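PDB 4KRD: PHO85 cyclin-10 from Saccharomyces cerevisiae, which partners the cyclin-dependent kinase PHO85 to form a glycogen synthase kinase that negatively regulates GSY2 and restrains glycogen accumulation. Local coordinates for residues E18-L22 and D110-R116; L103-F107 and K191-S195. One frame throughout, in Å; residues are numbered along the deposited sequence.

Overall arrangement
The two contacts lie in the helical cyclin domain of the protein, their centres about 11 Å apart, and both use helix 99-113. Interaction 2 sets the middle of that helix, 103-107, against helix 189-203 near the centre of the chain. Interaction 1 sits at the helix's C-terminal end, where the chain runs into strand 114-116 and meets the N-terminal loop 18-22. Along the sequence the order is 18-22, 103-107, 110-116, 191-195, so the contacts interleave. They also touch directly: Leu-22 packs on Ala-194 and Phe-107, and Asn-19 on Phe-107. One helix thus joins the N-terminal loop to helix 189-203, the last of the chain.

Interaction 1 of 2, residues E18-L22 and D110-R116; sequences ENPLL and DTLFLTR
An Asx turn at Asn-19 shapes the N-terminal loop where it meets the end of helix 99-113: Asn-19 reaches Thr-111 while Leu-21 fills the bend into strand 114-116. Asn-19 OD1 accepts from the backbone N of Leu-21, which fixes the rotation of the amide. With CG swung opposite the backbone N (chi1 -175°), ND2 of Asn-19 extends to Thr-111 OG1 at 3.1 Å; that oxygen lies in the amide plane, and the N-H···O angle is 153°. Both ends have a second partner: ND2 also donates to Lys-184 O, and Thr-111 OG1 bonds Thr-183 OG1. Helix 99-113 of the cyclin domain ends at Phe-113, and the two methyls of Leu-21 straddle the change of direction. CD1 of Leu-21 lies 3.6 Å from Thr-111 CA in the last turn of the helix, whereas its CD2 meets Leu-114 CB at 3.8 Å in the strand. Leu-122 of the antiparallel partner strand packs on Leu-21. Arg-116 runs extended from CG to NE past Pro-20. The Pro-20 carbonyl oxygen sits at the guanidinium edge, close to its plane and 3.2 Å from Arg-116 NE, while NH2 forms a salt bridge with Glu-201 and NH1 donates to Asn-120 O.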
loop_
_atom_site.group_PDB
_atom_site.type_symbol
_atom_site.label_atom_id
_atom_site.label_comp_id
_atom_site.label_asym_id
_atom_site.label_seq_id
_atom_site.Cartn_x
_atom_site.Cartn_y
_atom_site.Cartn_z
ATOM N N GLU B 18 -7.053 16.823 -1.103
ATOM C CA GLU B 18 -7.835 15.644 -0.760
ATOM C C GLU B 18 -8.899 15.295 -1.807
ATOM O O GLU B 18 -9.170 16.065 -2.729
ATOM C CB GLU B 18 -8.521 15.902 0.580
ATOM C CG GLU B 18 -9.382 17.175 0.559
ATOM C CD GLU B 18 -9.974 17.522 1.912
ATOM O OE1 GLU B 18 -9.497 16.976 2.930
ATOM O OE2 GLU B 18 -10.919 18.343 1.957
ATOM N N ASN B 19 -9.492 14.118 -1.668
ATOM C CA ASN B 19 -10.629 13.771 -2.493
ATOM C C ASN B 19 -11.729 14.766 -2.117
ATOM O O ASN B 19 -12.073 14.882 -0.941
ATOM C CB ASN B 19 -11.054 12.326 -2.236
ATOM C CG ASN B 19 -12.166 11.871 -3.172
ATOM O OD1 ASN B 19 -13.081 12.639 -3.469
ATOM N ND2 ASN B 19 -12.077 10.625 -3.661
ATOM N N PRO B 20 -12.224 15.535 -3.100
ATOM C CA PRO B 20 -13.236 16.587 -2.889
ATOM C C PRO B 20 -14.434 16.099 -2.070
ATOM O O PRO B 20 -15.108 16.896 -1.403
ATOM C CB PRO B 20 -13.688 16.917 -4.311
ATOM C CG PRO B 20 -12.514 16.581 -5.159
ATOM C CD PRO B 20 -11.882 15.383 -4.527
ATOM N N LEU B 21 -14.693 14.796 -2.116
ATOM C CA LEU B 21 -15.782 14.201 -1.357
ATOM C C LEU B 21 -15.522 14.311 0.136
ATOM O O LEU B 21 -16.424 14.098 0.946
ATOM C CB LEU B 21 -15.935 12.724 -1.722
ATOM C CG LEU B 21 -16.401 12.421 -3.143
ATOM C CD1 LEU B 21 -16.355 10.916 -3.407
ATOM C CD2 LEU B 21 -17.801 12.977 -3.342
ATOM N N LEU B 22 -14.287 14.628 0.502
ATOM C CA LEU B 22 -13.926 14.740 1.909
ATOM C C LEU B 22 -13.983 16.177 2.428
ATOM O O LEU B 22 -13.740 16.417 3.609
ATOM C CB LEU B 22 -12.518 14.190 2.147
ATOM C CG LEU B 22 -12.220 12.766 1.678
ATOM C CD1 LEU B 22 -10.871 12.318 2.222
ATOM C CD2 LEU B 22 -13.308 11.824 2.118
ATOM N N ASP B 110 -19.153 5.615 -3.977
ATOM C CA ASP B 110 -19.166 7.071 -3.748
ATOM C C ASP B 110 -18.237 7.791 -4.703
ATOM O O ASP B 110 -18.606 8.768 -5.328
ATOM C CB ASP B 110 -18.656 7.416 -2.335
ATOM C CG ASP B 110 -19.686 7.167 -1.236
ATOM O OD1 ASP B 110 -20.901 7.226 -1.514
ATOM O OD2 ASP B 110 -19.258 6.945 -0.074
ATOM N N THR B 111 -16.991 7.323 -4.786
ATOM C CA THR B 111 -16.010 8.045 -5.571
ATOM C C THR B 111 -16.182 7.810 -7.072
ATOM O O THR B 111 -15.770 8.632 -7.894
ATOM C CB THR B 111 -14.563 7.755 -5.075
ATOM O OG1 THR B 111 -13.665 8.744 -5.598
ATOM C CG2 THR B 111 -14.124 6.370 -5.510
ATOM N N LEU B 112 -16.798 6.692 -7.439
ATOM C CA LEU B 112 -17.119 6.461 -8.842
ATOM C C LEU B 112 -18.244 7.402 -9.319
ATOM O O LEU B 112 -18.197 7.954 -10.433
ATOM C CB LEU B 112 -17.518 4.995 -9.062
ATOM C CG LEU B 112 -17.942 4.551 -10.470
ATOM C CD1 LEU B 112 -16.947 4.996 -11.553
ATOM C CD2 LEU B 112 -18.198 3.031 -10.533
ATOM N N PHE B 113 -19.258 7.589 -8.481
ATOM C CA PHE B 113 -20.491 8.245 -8.965
ATOM C C PHE B 113 -20.638 9.716 -8.565
ATOM O O PHE B 113 -21.426 10.444 -9.164
ATOM C CB PHE B 113 -21.732 7.443 -8.543
ATOM C CG PHE B 113 -21.866 6.128 -9.257
ATOM C CD1 PHE B 113 -22.293 6.085 -10.570
ATOM C CD2 PHE B 113 -21.534 4.938 -8.628
ATOM C CE1 PHE B 113 -22.395 4.878 -11.243
ATOM C CE2 PHE B 113 -21.642 3.729 -9.304
ATOM C CZ PHE B 113 -22.070 3.707 -10.614
ATOM N N LEU B 114 -19.885 10.146 -7.555
ATOM C CA LEU B 114 -20.034 11.488 -6.998
ATOM C C LEU B 114 -18.743 12.293 -6.991
ATOM O O LEU B 114 -17.656 11.758 -6.725
ATOM C CB LEU B 114 -20.533 11.407 -5.548
ATOM C CG LEU B 114 -21.906 10.765 -5.292
ATOM C CD1 LEU B 114 -22.051 10.384 -3.818
ATOM C CD2 LEU B 114 -23.018 11.703 -5.726
ATOM N N THR B 115 -18.874 13.588 -7.258
ATOM C CA THR B 115 -17.816 14.544 -6.949
ATOM C C THR B 115 -18.445 15.787 -6.294
ATOM O O THR B 115 -19.640 15.782 -5.960
ATOM C CB THR B 115 -17.034 14.929 -8.229
ATOM O OG1 THR B 115 -15.890 15.720 -7.886
ATOM C CG2 THR B 115 -17.924 15.715 -9.183
ATOM N N ARG B 116 -17.649 16.829 -6.083
ATOM C CA ARG B 116 -18.163 18.128 -5.657
ATOM C C ARG B 116 -17.678 19.175 -6.623
ATOM O O ARG B 116 -16.549 19.102 -7.098
ATOM C CB ARG B 116 -17.679 18.508 -4.266
ATOM C CG ARG B 116 -18.229 17.674 -3.151
ATOM C CD ARG B 116 -17.808 18.248 -1.816
ATOM N NE ARG B 116 -18.220 17.376 -0.728
ATOM C CZ ARG B 116 -19.447 17.370 -0.224
ATOM N NH1 ARG B 116 -20.365 18.197 -0.714
ATOM N NH2 ARG B 116 -19.754 16.549 0.771
#

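Interaction 2 of 2, residues L103-F107 and K191-S195; sequences LVATF and KLAAS
Lys-191 stacks its aliphatic chain on the Phe-107 ring where helices 99-113 and 189-203 of the cyclin domain cross, the short segments meeting at 75° with their axes 8.2 Å apart. Lys-191 CB stands 4.0 Å from the centroid of the Phe-107 ring, only 5° off the normal, a CH-pi contact over the centre. CG follows over the rim, and CD of Lys-191 passes just outside it, 3.4 Å from Phe-107 CE2, before the chain bends at its last torsion. That bend turns NZ away to Met-186 O and to a salt bridge with an acidic side chain of another protein chain. Next, CD2 of Leu-192 rests against both Val-104 CG2 (3.6 Å) and Leu-103 CB; an apolar side chain of the other protein also packs on this leucine. Ala-194 brings CB to within 4.0 Å of Phe-107 CE1, and the methyl also touches Leu-22 and Ile-25. Ser-195 fits in at the close approach of the backbones, CB against Thr-106 CB and near Leu-103 O. Placed between backbone N and carbonyl carbon (chi1 70°), Ser-195 OG donates to Leu-192 O at 2.8 Å and itself lies 3.7 Å from Leu-103 CD2.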
loop_
_atom_site.group_PDB
_atom_site.type_symbol
_atom_site.label_atom_id
_atom_site.label_comp_id
_atom_site.label_asym_id
_atom_site.label_seq_id
_atom_site.Cartn_x
_atom_site.Cartn_y
_atom_site.Cartn_z
ATOM N N LEU B 103 -17.641 -0.417 4.420
ATOM C CA LEU B 103 -17.435 1.031 4.433
ATOM C C LEU B 103 -16.547 1.437 3.260
ATOM O O LEU B 103 -16.832 2.407 2.557
ATOM C CB LEU B 103 -16.812 1.501 5.749
ATOM C CG LEU B 103 -17.550 1.122 7.039
ATOM C CD1 LEU B 103 -16.732 1.505 8.279
ATOM C CD2 LEU B 103 -18.934 1.753 7.070
ATOM N N VAL B 104 -15.477 0.682 3.044
ATOM C CA VAL B 104 -14.598 0.938 1.903
ATOM C C VAL B 104 -15.338 0.670 0.584
ATOM O O VAL B 104 -15.196 1.422 -0.385
ATOM C CB VAL B 104 -13.284 0.110 1.977
ATOM C CG1 VAL B 104 -12.551 0.166 0.649
ATOM C CG2 VAL B 104 -12.356 0.630 3.114
ATOM N N ALA B 105 -16.122 -0.404 0.547
ATOM C CA ALA B 105 -16.929 -0.707 -0.629
ATOM C C ALA B 105 -17.851 0.450 -0.956
ATOM O O ALA B 105 -18.045 0.813 -2.131
ATOM C CB ALA B 105 -17.746 -1.984 -0.410
ATOM N N THR B 106 -18.451 1.015 0.085
ATOM C CA THR B 106 -19.356 2.140 -0.102
ATOM C C THR B 106 -18.607 3.355 -0.642
ATOM O O THR B 106 -19.091 4.044 -1.546
ATOM C CB THR B 106 -20.095 2.511 1.201
ATOM O OG1 THR B 106 -20.817 1.377 1.688
ATOM C CG2 THR B 106 -21.078 3.678 0.957
ATOM N N PHE B 107 -17.418 3.610 -0.109
ATOM C CA PHE B 107 -16.650 4.748 -0.584
ATOM C C PHE B 107 -16.210 4.576 -2.030
ATOM O O PHE B 107 -16.107 5.554 -2.766
ATOM C CB PHE B 107 -15.422 5.056 0.294
ATOM C CG PHE B 107 -14.727 6.315 -0.125
ATOM C CD1 PHE B 107 -15.220 7.554 0.278
ATOM C CD2 PHE B 107 -13.628 6.276 -0.974
ATOM C CE1 PHE B 107 -14.613 8.734 -0.136
ATOM C CE2 PHE B 107 -13.018 7.458 -1.404
ATOM C CZ PHE B 107 -13.512 8.685 -0.980
ATOM N N LYS B 191 -11.890 8.425 4.843
ATOM C CA LYS B 191 -12.687 7.786 3.797
ATOM C C LYS B 191 -13.724 6.857 4.423
ATOM O O LYS B 191 -14.879 6.831 3.983
ATOM C CB LYS B 191 -11.801 7.105 2.745
ATOM C CG LYS B 191 -10.942 8.136 1.989
ATOM C CD LYS B 191 -10.375 7.583 0.713
ATOM C CE LYS B 191 -9.647 8.663 -0.062
ATOM N NZ LYS B 191 -8.348 9.035 0.541
ATOM N N LEU B 192 -13.329 6.149 5.483
ATOM C CA LEU B 192 -14.255 5.322 6.244
ATOM C C LEU B 192 -15.409 6.183 6.744
ATOM O O LEU B 192 -16.584 5.806 6.633
ATOM C CB LEU B 192 -13.557 4.647 7.435
ATOM C CG LEU B 192 -12.527 3.555 7.129
ATOM C CD1 LEU B 192 -12.201 2.743 8.374
ATOM C CD2 LEU B 192 -13.033 2.649 6.040
ATOM N N ALA B 193 -15.067 7.351 7.278
ATOM C CA ALA B 193 -16.072 8.276 7.789
ATOM C C ALA B 193 -16.965 8.793 6.670
ATOM O O ALA B 193 -18.186 8.791 6.804
ATOM C CB ALA B 193 -15.416 9.435 8.510
ATOM N N ALA B 194 -16.344 9.242 5.579
ATOM C CA ALA B 194 -17.070 9.813 4.446
ATOM C C ALA B 194 -18.180 8.907 3.929
ATOM O O ALA B 194 -19.213 9.402 3.470
ATOM C CB ALA B 194 -16.110 10.181 3.316
ATOM N N SER B 195 -17.985 7.589 3.999
ATOM C CA SER B 195 -18.996 6.672 3.482
ATOM C C SER B 195 -20.358 6.924 4.131
ATOM O O SER B 195 -21.389 6.893 3.456
ATOM C CB SER B 195 -18.580 5.201 3.640
ATOM O OG SER B 195 -18.602 4.793 4.992
#